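Local atomic coordinates of oxalate biosynthetic component 1 (Burkholderia thailandensis, PDB entry 5IKY), a protein that acts as a bifunctional serine hydrolase and lyase that makes oxalate under quorum-sensing control. Residues A[865-870]-A[941-946]; A[969-974]-A[987-992]; A[975-980]-A[998-1003]; A[981-986]-A[1043-1048]. All coordinates share one frame; numbering follows the deposited sequence.

Contact 1. Residues A[865-870]-A[941-946]; sequences GIYFSE and AQQLDV
Q943 reaches from its helix to the backbone of the 865-870 loop, and V946, one turn further on, packs beside the same loop. The Q943 chain starts with CG anti to its own carbonyl carbon (chi1 -77°) and then runs extended, which carries the amide past F868 to S869. There OE1 accepts the S869 N-H at 2.8 Å; the bond is moderately bent (145° at the hydrogen) and lies in the plane of the amide. The other end of that amide, NE2, donates to N855 OD1 and A939 O, so both polar ends are held and the flat group is fixed in rotation. F868 turns its CB toward the helix, 4.1 Å from Q943 CB, while its ring swings off, its CD1 only loosely touching V946 CG1. V946 lays CG1 against the peptide of the loop, 3.3 Å from G865 O. S869 stands at the N-cap of helix 870-879 and its OG bonds to S872 OG. The contact thus ties the link between helices 849-860 and 870-879 to helix 937-955; Y867 lies on A858 and L859 of helix 849-860, and Q943 also touches L859.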
loop_
_atom_site.group_PDB
_atom_site.type_symbol
_atom_site.label_atom_id
_atom_site.label_comp_id
_atom_site.label_asym_id
_atom_site.label_seq_id
_atom_site.Cartn_x
_atom_site.Cartn_y
_atom_site.Cartn_z
ATOM N N GLY A 865 15.244 -32.891 3.313
ATOM C CA GLY A 865 14.290 -33.444 2.366
ATOM C C GLY A 865 13.834 -34.848 2.724
ATOM O O GLY A 865 14.273 -35.822 2.114
ATOM N N ILE A 866 12.945 -34.953 3.710
ATOM C CA ILE A 866 12.504 -36.254 4.205
ATOM C C ILE A 866 10.984 -36.414 4.237
ATOM O O ILE A 866 10.478 -37.529 4.371
ATOM C CB ILE A 866 13.043 -36.526 5.630
ATOM C CG1 ILE A 866 12.386 -35.585 6.642
ATOM C CG2 ILE A 866 14.561 -36.399 5.671
ATOM C CD1 ILE A 866 12.769 -35.869 8.078
ATOM N N TYR A 867 10.257 -35.309 4.110
ATOM C CA TYR A 867 8.804 -35.336 4.259
ATOM C C TYR A 867 8.069 -35.486 2.927
ATOM O O TYR A 867 8.380 -34.799 1.953
ATOM C CB TYR A 867 8.327 -34.067 4.972
ATOM C CG TYR A 867 6.837 -34.004 5.222
ATOM C CD1 TYR A 867 5.991 -33.353 4.333
ATOM C CD2 TYR A 867 6.277 -34.584 6.354
ATOM C CE1 TYR A 867 4.631 -33.289 4.559
ATOM C CE2 TYR A 867 4.916 -34.523 6.589
ATOM C CZ TYR A 867 4.098 -33.874 5.687
ATOM O OH TYR A 867 2.742 -33.810 5.912
ATOM N N PHE A 868 7.092 -36.388 2.901
ATOM C CA PHE A 868 6.221 -36.558 1.741
ATOM C C PHE A 868 4.903 -37.222 2.145
ATOM O O PHE A 868 4.873 -38.068 3.038
ATOM C CB PHE A 868 6.919 -37.373 0.648
ATOM C CG PHE A 868 7.209 -38.795 1.034
ATOM C CD1 PHE A 868 8.326 -39.109 1.791
ATOM C CD2 PHE A 868 6.372 -39.821 0.627
ATOM C CE1 PHE A 868 8.596 -40.419 2.143
ATOM C CE2 PHE A 868 6.638 -41.132 0.973
ATOM C CZ PHE A 868 7.752 -41.432 1.733
ATOM N N SER A 869 3.818 -36.834 1.481
ATOM C CA SER A 869 2.489 -37.338 1.816
ATOM C C SER A 869 2.158 -38.625 1.073
ATOM O O SER A 869 2.885 -39.041 0.170
ATOM C CB SER A 869 1.424 -36.285 1.504
ATOM O OG SER A 869 1.335 -36.045 0.109
ATOM N N GLU A 870 1.049 -39.248 1.460
ATOM C CA GLU A 870 0.578 -40.459 0.799
ATOM C C GLU A 870 0.083 -40.141 -0.608
ATOM O O GLU A 870 0.183 -40.968 -1.514
ATOM C CB GLU A 870 -0.533 -41.124 1.615
ATOM N N ALA A 941 5.393 -31.456 -6.209
ATOM C CA ALA A 941 6.556 -31.704 -7.053
ATOM C C ALA A 941 7.809 -31.992 -6.233
ATOM O O ALA A 941 8.515 -32.966 -6.489
ATOM C CB ALA A 941 6.794 -30.520 -7.969
ATOM N N GLN A 942 8.084 -31.142 -5.249
ATOM C CA GLN A 942 9.268 -31.304 -4.413
ATOM C C GLN A 942 9.180 -32.559 -3.551
ATOM O O GLN A 942 10.200 -33.097 -3.122
ATOM C CB GLN A 942 9.475 -30.073 -3.531
ATOM C CG GLN A 942 10.317 -28.988 -4.181
ATOM C CD GLN A 942 10.289 -27.688 -3.408
ATOM O OE1 GLN A 942 11.323 -27.054 -3.196
ATOM N NE2 GLN A 942 9.097 -27.277 -2.988
ATOM N N GLN A 943 7.961 -33.024 -3.300
ATOM C CA GLN A 943 7.769 -34.268 -2.569
ATOM C C GLN A 943 8.084 -35.467 -3.461
ATOM O O GLN A 943 8.417 -36.544 -2.966
ATOM C CB GLN A 943 6.344 -34.363 -2.021
ATOM C CG GLN A 943 6.111 -33.505 -0.788
ATOM C CD GLN A 943 4.651 -33.429 -0.391
ATOM O OE1 GLN A 943 4.133 -34.317 0.285
ATOM N NE2 GLN A 943 3.981 -32.359 -0.803
ATOM N N LEU A 944 7.982 -35.277 -4.774
ATOM C CA LEU A 944 8.372 -36.319 -5.719
ATOM C C LEU A 944 9.891 -36.433 -5.763
ATOM O O LEU A 944 10.441 -37.528 -5.890
ATOM C CB LEU A 944 7.831 -36.035 -7.122
ATOM C CG LEU A 944 6.327 -35.822 -7.313
ATOM C CD1 LEU A 944 5.965 -35.889 -8.792
ATOM C CD2 LEU A 944 5.517 -36.825 -6.510
ATOM N N ASP A 945 10.560 -35.289 -5.661
ATOM C CA ASP A 945 12.016 -35.237 -5.662
ATOM C C ASP A 945 12.580 -35.931 -4.428
ATOM O O ASP A 945 13.581 -36.644 -4.507
ATOM C CB ASP A 945 12.496 -33.784 -5.718
ATOM C CG ASP A 945 11.953 -33.037 -6.921
ATOM O OD1 ASP A 945 11.165 -33.630 -7.688
ATOM O OD2 ASP A 945 12.300 -31.849 -7.093
ATOM N N VAL A 946 11.926 -35.711 -3.291
ATOM C CA VAL A 946 12.326 -36.320 -2.028
ATOM C C VAL A 946 12.276 -37.844 -2.103
ATOM O O VAL A 946 13.223 -38.527 -1.711
ATOM C CB VAL A 946 11.430 -35.838 -0.865
ATOM C CG1 VAL A 946 11.638 -36.699 0.370
ATOM C CG2 VAL A 946 11.706 -34.374 -0.554
#

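Contact 2. Residues A[969-974]-A[987-992]; sequences ALLVSF and TSVVDV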
loop_
_atom_site.group_PDB
_atom_site.type_symbol
_atom_site.label_atom_id
_atom_site.label_comp_id
_atom_site.label_asym_id
_atom_site.label_seq_id
_atom_site.Cartn_x
_atom_site.Cartn_y
_atom_site.Cartn_z
ATOM N N ALA A 969 14.469 -33.118 -16.077
ATOM C CA ALA A 969 13.122 -32.681 -15.732
ATOM C C ALA A 969 13.070 -31.164 -15.588
ATOM O O ALA A 969 14.073 -30.526 -15.267
ATOM C CB ALA A 969 12.654 -33.354 -14.451
ATOM N N LEU A 970 11.895 -30.590 -15.822
ATOM C CA LEU A 970 11.723 -29.143 -15.781
ATOM C C LEU A 970 10.407 -28.762 -15.107
ATOM O O LEU A 970 9.425 -29.500 -15.190
ATOM C CB LEU A 970 11.783 -28.566 -17.194
ATOM C CG LEU A 970 11.649 -27.051 -17.338
ATOM C CD1 LEU A 970 12.995 -26.359 -17.156
ATOM C CD2 LEU A 970 11.030 -26.714 -18.678
ATOM N N LEU A 971 10.387 -27.608 -14.447
ATOM C CA LEU A 971 9.202 -27.169 -13.718
ATOM C C LEU A 971 8.855 -25.704 -13.964
ATOM O O LEU A 971 9.693 -24.818 -13.801
ATOM C CB LEU A 971 9.397 -27.396 -12.220
ATOM C CG LEU A 971 8.427 -28.358 -11.540
ATOM C CD1 LEU A 971 8.819 -28.526 -10.086
ATOM C CD2 LEU A 971 7.001 -27.847 -11.661
ATOM N N VAL A 972 7.609 -25.458 -14.354
ATOM C CA VAL A 972 7.098 -24.099 -14.469
ATOM C C VAL A 972 5.907 -23.929 -13.530
ATOM O O VAL A 972 4.859 -24.544 -13.725
ATOM C CB VAL A 972 6.672 -23.760 -15.908
ATOM C CG1 VAL A 972 6.113 -22.346 -15.972
ATOM C CG2 VAL A 972 7.846 -23.923 -16.864
ATOM N N SER A 973 6.077 -23.097 -12.509
ATOM C CA SER A 973 5.058 -22.940 -11.479
ATOM C C SER A 973 4.401 -21.563 -11.525
ATOM O O SER A 973 5.076 -20.537 -11.444
ATOM C CB SER A 973 5.667 -23.183 -10.093
ATOM O OG SER A 973 4.684 -23.103 -9.075
ATOM N N PHE A 974 3.078 -21.551 -11.662
ATOM C CA PHE A 974 2.309 -20.315 -11.593
ATOM C C PHE A 974 1.593 -20.227 -10.252
ATOM O O PHE A 974 0.727 -21.047 -9.942
ATOM C CB PHE A 974 1.302 -20.232 -12.742
ATOM C CG PHE A 974 1.935 -20.077 -14.094
ATOM C CD1 PHE A 974 2.222 -21.189 -14.873
ATOM C CD2 PHE A 974 2.247 -18.821 -14.586
ATOM C CE1 PHE A 974 2.806 -21.048 -16.117
ATOM C CE2 PHE A 974 2.832 -18.674 -15.830
ATOM C CZ PHE A 974 3.112 -19.788 -16.597
ATOM N N THR A 987 14.175 -30.701 -9.051
ATOM C CA THR A 987 13.913 -30.128 -10.362
ATOM C C THR A 987 14.067 -28.612 -10.358
ATOM O O THR A 987 13.621 -27.939 -9.429
ATOM C CB THR A 987 12.491 -30.486 -10.842
ATOM O OG1 THR A 987 12.245 -31.882 -10.622
ATOM C CG2 THR A 987 12.323 -30.166 -12.317
ATOM N N SER A 988 14.703 -28.078 -11.396
ATOM C CA SER A 988 14.831 -26.634 -11.548
ATOM C C SER A 988 13.483 -26.020 -11.907
ATOM O O SER A 988 12.711 -26.599 -12.672
ATOM C CB SER A 988 15.877 -26.289 -12.608
ATOM O OG SER A 988 17.172 -26.671 -12.182
ATOM N N VAL A 989 13.204 -24.845 -11.351
ATOM C CA VAL A 989 11.878 -24.246 -11.465
ATOM C C VAL A 989 11.903 -22.832 -12.035
ATOM O O VAL A 989 12.777 -22.033 -11.706
ATOM C CB VAL A 989 11.169 -24.194 -10.088
ATOM C CG1 VAL A 989 9.689 -23.880 -10.259
ATOM C CG2 VAL A 989 11.351 -25.506 -9.335
ATOM N N VAL A 990 10.938 -22.534 -12.900
ATOM C CA VAL A 990 10.629 -21.155 -13.254
ATOM C C VAL A 990 9.407 -20.741 -12.443
ATOM O O VAL A 990 8.320 -21.291 -12.621
ATOM C CB VAL A 990 10.355 -20.980 -14.758
ATOM C CG1 VAL A 990 9.801 -19.590 -15.036
ATOM C CG2 VAL A 990 11.622 -21.228 -15.562
ATOM N N ASP A 991 9.590 -19.782 -11.544
ATOM C CA ASP A 991 8.555 -19.445 -10.574
ATOM C C ASP A 991 7.885 -18.105 -10.868
ATOM O O ASP A 991 8.529 -17.055 -10.853
ATOM C CB ASP A 991 9.151 -19.442 -9.161
ATOM C CG ASP A 991 8.128 -19.102 -8.092
ATOM O OD1 ASP A 991 6.920 -19.332 -8.310
ATOM O OD2 ASP A 991 8.541 -18.610 -7.024
ATOM N N VAL A 992 6.581 -18.153 -11.124
ATOM C CA VAL A 992 5.801 -16.949 -11.386
ATOM C C VAL A 992 4.706 -16.775 -10.335
ATOM O O VAL A 992 3.644 -17.390 -10.427
ATOM C CB VAL A 992 5.157 -16.986 -12.786
ATOM C CG1 VAL A 992 4.466 -15.662 -13.085
ATOM C CG2 VAL A 992 6.200 -17.308 -13.848
#
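The ring of F974 lies obliquely beside V992, where two neighbouring parallel strands of the alpha/beta-hydrolase sheet run together: CD2 is 3.9 Å from V992 CB, and CE2 is 4.1 Å from V992 CG2. With CG anti to its carbonyl carbon (chi1 -68°), the ring lies alongside the valine, both pointing the same way, and it also packs on I1071, Y1074 and L1075 of helix 1071-1076. The other flat group, the D991 carboxylate, is on the opposite face of the sheet, its OD1 accepting from the hydroxyls of S976 and T993. The short axes of the strands are 11° apart, and the chain between them forms no helix. Their backbone bonds alternate in the parallel manner: L971 O receives V990 N at 2.8 Å, V990 O receives S973 N, and S973 O receives V992 N in a nearly linear bond (168° at the hydrogen). At the start of the pair the bond from L971 N to S988 O is weak. L971 and V989 stand side by side, CB to CG2 4.0 Å, on the face packed against I938 of helix 937-955; V972 and V990 share the other face with F974. On its far side, strand 969-976 bonds through L970, V972 and F974 to strand 929-935. Ahead of V989, T987 sets its CG2 methyl, anti to the backbone N, against the last carbonyl before L970, 3.4 Å from A969 O.

Contact 3. Residues A[975-980]-A[998-1003]; sequences GSAADI and VRSLAG
G975 and S1000 meet first: the glycine carbonyl O lies 3.4 Å from S1000 OG. No hydrogen bond joins them; the serine hydroxyl, held beside its own backbone N (chi1 -68°), is instead bonded to D997 OD2. At S976 the carbonyl O comes over the same side chain, 3.5 Å from S1000 CB, while S976 OG bonds to S973 OG. The two backbones come nearest at A977, whose CA is 3.9 Å from S1000 CA, with its methyl alongside the serine. Its carbonyl points on to G1003, which has no side chain to block it; A977 O is 3.4 Å from G1003 CA in a C-H...O contact and 3.1 Å from G1003 O, an acceptor facing an acceptor. A978 gives a second C-H...O contact, from its CA to G1003 O at 3.6 Å. That carbonyl is satisfied by N860 ND2, and N860 OD1 in turn takes D979 N, so one asparagine amide bridges the two segments. D979 sends OD2 to T1005 OG1, just beyond 998-1003. The helix is therefore joined to the chain leaving strand 969-976 by close main-chain packing, with no direct hydrogen bond between the segments. Both segments follow parallel strands at their C-terminal ends, the edge of the sheet where alpha/beta-hydrolases carry their catalytic loops.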
loop_
_atom_site.group_PDB
_atom_site.type_symbol
_atom_site.label_atom_id
_atom_site.label_comp_id
_atom_site.label_asym_id
_atom_site.label_seq_id
_atom_site.Cartn_x
_atom_site.Cartn_y
_atom_site.Cartn_z
ATOM N N GLY A 975 1.961 -19.227 -9.458
ATOM C CA GLY A 975 1.409 -19.074 -8.127
ATOM C C GLY A 975 1.893 -20.171 -7.200
ATOM O O GLY A 975 1.120 -21.040 -6.795
ATOM N N SER A 976 3.179 -20.138 -6.869
ATOM C CA SER A 976 3.754 -21.112 -5.949
ATOM C C SER A 976 3.279 -20.850 -4.524
ATOM O O SER A 976 3.620 -19.832 -3.923
ATOM C CB SER A 976 5.281 -21.081 -6.014
ATOM O OG SER A 976 5.736 -21.378 -7.321
ATOM N N ALA A 977 2.488 -21.776 -3.992
ATOM C CA ALA A 977 1.888 -21.615 -2.672
ATOM C C ALA A 977 2.709 -22.306 -1.588
ATOM O O ALA A 977 2.261 -22.452 -0.450
ATOM C CB ALA A 977 0.465 -22.148 -2.676
ATOM N N ALA A 978 3.915 -22.730 -1.950
ATOM C CA ALA A 978 4.823 -23.370 -1.008
ATOM C C ALA A 978 6.251 -22.926 -1.287
ATOM O O ALA A 978 6.578 -22.547 -2.411
ATOM C CB ALA A 978 4.704 -24.888 -1.091
ATOM N N ASP A 979 7.096 -22.966 -0.262
ATOM C CA ASP A 979 8.487 -22.560 -0.410
ATOM C C ASP A 979 9.249 -23.496 -1.334
ATOM O O ASP A 979 9.042 -24.710 -1.317
ATOM C CB ASP A 979 9.183 -22.508 0.951
ATOM C CG ASP A 979 8.790 -21.292 1.763
ATOM O OD1 ASP A 979 8.352 -20.287 1.164
ATOM O OD2 ASP A 979 8.932 -21.336 3.004
ATOM N N ILE A 980 10.125 -22.921 -2.149
ATOM C CA ILE A 980 11.033 -23.710 -2.968
ATOM C C ILE A 980 12.357 -23.862 -2.238
ATOM O O ILE A 980 13.117 -22.902 -2.103
ATOM C CB ILE A 980 11.275 -23.070 -4.344
ATOM C CG1 ILE A 980 9.957 -22.922 -5.105
ATOM C CG2 ILE A 980 12.263 -23.905 -5.145
ATOM C CD1 ILE A 980 10.110 -22.278 -6.465
ATOM N N VAL A 998 -2.587 -13.591 -2.344
ATOM C CA VAL A 998 -2.483 -13.666 -0.894
ATOM C C VAL A 998 -2.429 -15.108 -0.388
ATOM O O VAL A 998 -1.828 -15.380 0.650
ATOM C CB VAL A 998 -3.653 -12.920 -0.214
ATOM C CG1 VAL A 998 -3.581 -11.438 -0.529
ATOM C CG2 VAL A 998 -4.992 -13.500 -0.650
ATOM N N ARG A 999 -3.039 -16.032 -1.123
ATOM C CA ARG A 999 -3.023 -17.431 -0.709
ATOM C C ARG A 999 -1.648 -18.041 -0.950
ATOM O O ARG A 999 -1.175 -18.850 -0.146
ATOM C CB ARG A 999 -4.097 -18.239 -1.435
ATOM C CG ARG A 999 -4.459 -19.525 -0.704
ATOM C CD ARG A 999 -5.404 -20.409 -1.500
ATOM N NE ARG A 999 -5.684 -21.653 -0.785
ATOM C CZ ARG A 999 -6.074 -22.784 -1.363
ATOM N NH1 ARG A 999 -6.234 -22.840 -2.677
ATOM N NH2 ARG A 999 -6.303 -23.861 -0.624
ATOM N N SER A 1000 -1.006 -17.648 -2.049
ATOM C CA SER A 1000 0.365 -18.064 -2.312
ATOM C C SER A 1000 1.334 -17.370 -1.362
ATOM O O SER A 1000 2.310 -17.971 -0.916
ATOM C CB SER A 1000 0.757 -17.773 -3.758
ATOM O OG SER A 1000 0.037 -18.594 -4.661
ATOM N N LEU A 1001 1.061 -16.104 -1.060
ATOM C CA LEU A 1001 1.889 -15.352 -0.125
ATOM C C LEU A 1001 1.846 -15.968 1.267
ATOM O O LEU A 1001 2.882 -16.168 1.896
ATOM C CB LEU A 1001 1.448 -13.892 -0.059
ATOM C CG LEU A 1001 2.289 -12.901 -0.863
ATOM C CD1 LEU A 1001 1.859 -11.484 -0.553
ATOM C CD2 LEU A 1001 3.763 -13.084 -0.567
ATOM N N ALA A 1002 0.639 -16.271 1.737
ATOM C CA ALA A 1002 0.454 -16.860 3.060
ATOM C C ALA A 1002 1.130 -18.224 3.171
ATOM O O ALA A 1002 1.475 -18.668 4.266
ATOM C CB ALA A 1002 -1.032 -16.982 3.379
ATOM N N GLY A 1003 1.321 -18.884 2.034
ATOM C CA GLY A 1003 1.917 -20.206 2.015
ATOM C C GLY A 1003 3.419 -20.197 1.798
ATOM O O GLY A 1003 4.053 -21.252 1.792
#

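Contact 4. Residues A[981-986]-A[1043-1048]; sequences HLDWLG and DGRQGK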
loop_
_atom_site.group_PDB
_atom_site.type_symbol
_atom_site.label_atom_id
_atom_site.label_comp_id
_atom_site.label_asym_id
_atom_site.label_seq_id
_atom_site.Cartn_x
_atom_site.Cartn_y
_atom_site.Cartn_z
ATOM N N HIS A 981 12.623 -25.068 -1.751
ATOM C CA HIS A 981 13.861 -25.337 -1.036
ATOM C C HIS A 981 15.028 -25.327 -2.011
ATOM O O HIS A 981 15.307 -26.323 -2.680
ATOM C CB HIS A 981 13.773 -26.668 -0.298
ATOM C CG HIS A 981 12.590 -26.771 0.614
ATOM N ND1 HIS A 981 12.668 -26.515 1.966
ATOM C CD2 HIS A 981 11.298 -27.090 0.365
ATOM C CE1 HIS A 981 11.476 -26.677 2.511
ATOM N NE2 HIS A 981 10.627 -27.026 1.561
ATOM N N LEU A 982 15.701 -24.185 -2.080
ATOM C CA LEU A 982 16.739 -23.941 -3.071
ATOM C C LEU A 982 17.937 -24.880 -2.929
ATOM O O LEU A 982 18.572 -25.234 -3.920
ATOM C CB LEU A 982 17.201 -22.484 -2.980
ATOM C CG LEU A 982 18.268 -22.011 -3.966
ATOM C CD1 LEU A 982 17.865 -22.343 -5.393
ATOM C CD2 LEU A 982 18.497 -20.519 -3.807
ATOM N N ASP A 983 18.231 -25.294 -1.700
ATOM C CA ASP A 983 19.427 -26.091 -1.431
ATOM C C ASP A 983 19.176 -27.600 -1.454
ATOM O O ASP A 983 20.056 -28.381 -1.092
ATOM C CB ASP A 983 20.028 -25.694 -0.081
ATOM C CG ASP A 983 20.614 -24.296 -0.094
ATOM O OD1 ASP A 983 21.024 -23.834 -1.181
ATOM O OD2 ASP A 983 20.666 -23.660 0.980
ATOM N N TRP A 984 17.986 -28.009 -1.879
ATOM C CA TRP A 984 17.668 -29.431 -1.975
ATOM C C TRP A 984 18.037 -30.004 -3.339
ATOM O O TRP A 984 18.217 -29.263 -4.308
ATOM C CB TRP A 984 16.179 -29.676 -1.719
ATOM C CG TRP A 984 15.757 -29.566 -0.289
ATOM C CD1 TRP A 984 16.519 -29.158 0.767
ATOM C CD2 TRP A 984 14.465 -29.879 0.246
ATOM N NE1 TRP A 984 15.780 -29.192 1.925
ATOM C CE2 TRP A 984 14.514 -29.629 1.632
ATOM C CE3 TRP A 984 13.268 -30.337 -0.315
ATOM C CZ2 TRP A 984 13.417 -29.828 2.466
ATOM C CZ3 TRP A 984 12.179 -30.534 0.515
ATOM C CH2 TRP A 984 12.259 -30.279 1.890
ATOM N N LEU A 985 18.150 -31.327 -3.406
ATOM C CA LEU A 985 18.252 -32.024 -4.680
ATOM C C LEU A 985 16.878 -32.073 -5.334
ATOM O O LEU A 985 15.931 -32.601 -4.750
ATOM C CB LEU A 985 18.791 -33.443 -4.490
ATOM C CG LEU A 985 20.301 -33.667 -4.569
ATOM C CD1 LEU A 985 20.638 -35.101 -4.194
ATOM C CD2 LEU A 985 20.812 -33.344 -5.963
ATOM N N GLY A 986 16.759 -31.523 -6.538
ATOM C CA GLY A 986 15.475 -31.525 -7.210
ATOM C C GLY A 986 15.398 -30.807 -8.543
ATOM O O GLY A 986 16.402 -30.359 -9.095
ATOM N N ASP A 1043 21.030 -20.103 -7.667
ATOM C CA ASP A 1043 21.635 -21.426 -7.788
ATOM C C ASP A 1043 21.784 -22.078 -6.418
ATOM O O ASP A 1043 22.372 -21.497 -5.506
ATOM C CB ASP A 1043 22.997 -21.338 -8.478
ATOM C CG ASP A 1043 22.903 -20.783 -9.885
ATOM O OD1 ASP A 1043 22.932 -19.543 -10.038
ATOM O OD2 ASP A 1043 22.804 -21.585 -10.839
ATOM N N GLY A 1044 21.249 -23.286 -6.278
ATOM C CA GLY A 1044 21.288 -23.989 -5.011
ATOM C C GLY A 1044 22.593 -24.725 -4.777
ATOM O O GLY A 1044 23.429 -24.826 -5.675
ATOM N N ARG A 1045 22.760 -25.238 -3.562
ATOM C CA ARG A 1045 23.957 -25.985 -3.194
ATOM C C ARG A 1045 24.080 -27.265 -4.011
ATOM O O ARG A 1045 25.184 -27.716 -4.314
ATOM C CB ARG A 1045 23.941 -26.319 -1.697
ATOM C CG ARG A 1045 24.094 -25.113 -0.780
ATOM C CD ARG A 1045 25.529 -24.957 -0.297
ATOM N NE ARG A 1045 25.871 -25.932 0.736
ATOM C CZ ARG A 1045 25.882 -25.669 2.040
ATOM N NH1 ARG A 1045 25.569 -24.456 2.477
ATOM N NH2 ARG A 1045 26.206 -26.618 2.907
ATOM N N GLN A 1046 22.939 -27.844 -4.370
ATOM C CA GLN A 1046 22.922 -29.101 -5.107
ATOM C C GLN A 1046 22.567 -28.888 -6.576
ATOM O O GLN A 1046 22.070 -29.796 -7.242
ATOM C CB GLN A 1046 21.938 -30.081 -4.464
ATOM C CG GLN A 1046 22.010 -30.121 -2.945
ATOM C CD GLN A 1046 22.561 -31.431 -2.414
ATOM O OE1 GLN A 1046 22.923 -32.323 -3.181
ATOM N NE2 GLN A 1046 22.623 -31.554 -1.093
ATOM N N GLY A 1047 22.815 -27.679 -7.072
ATOM C CA GLY A 1047 22.659 -27.386 -8.486
ATOM C C GLY A 1047 21.256 -27.026 -8.941
ATOM O O GLY A 1047 21.021 -26.846 -10.137
ATOM N N LYS A 1048 20.323 -26.922 -8.002
ATOM C CA LYS A 1048 18.957 -26.539 -8.345
ATOM C C LYS A 1048 18.914 -25.088 -8.814
ATOM O O LYS A 1048 19.529 -24.212 -8.208
ATOM C CB LYS A 1048 18.014 -26.741 -7.154
ATOM C CG LYS A 1048 16.580 -26.303 -7.430
ATOM C CD LYS A 1048 15.673 -26.506 -6.226
ATOM C CE LYS A 1048 14.985 -27.863 -6.268
ATOM N NZ LYS A 1048 13.961 -28.001 -5.193
#
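D983 and R1045 provide the firmer of two polar links: R1045 N donates to D983 OD1 at 3.3 Å, 151° at the hydrogen, approaching from the anti side of the carboxylate and 31° out of its plane. The guanidinium plays no part in it, since the bent arginine chain leaves NH1 5.2 Å from D983 OD2. A weak bond joins K1048 NZ to H981 O, also at 3.3 Å. A single C-H...O contact, G1044 CA to L982 O at 3.2 Å, brings the two backbones together. Van der Waals contacts of the long side chains make up the rest. K1048 leaves its backbone with CG anti to N (chi1 178°) and bends at chi3, so that CB passes L982 O and W984 O and CE rests 3.7 Å from G986 C. Q1046 lies across L985 at about a right angle, its amide oxygen OE1 3.3 Å from L985 CG. Within the 981-986 loop, W984 CH2 sits over the centre of one face of the H981 ring, 3.5 Å above it. Each segment contains a type I beta turn. This surface contact brings the loop before strand 988-992 onto the hairpin between strands 1038-1043 and 1049-1054, with L985 reaching helix 959-966 and W984 touching V946 of helix 937-955.

How the contacts relate
Contacts 2 and 3 are buried, contact 1 is partly buried and contact 4 lies at the surface. Contacts 2 and 3 share strand 969-976, whose chain runs on through 981-986 of contact 4 to strand 988-992. Regular backbone bonding dominates contact 2, close main-chain packing contact 3, a side-chain amide contact 1, and turns with a carboxylate and a lysine contact 4. Helix 937-955 of contact 1 ties the set together: Q942 bonds through NE2 to D979 O of contact 3 and through OE1 to H981 N of contact 4, and D945 OD2 accepts T987 N of contact 2. V992 O of contact 2 accepts G975 N of contact 3, tying those two directly.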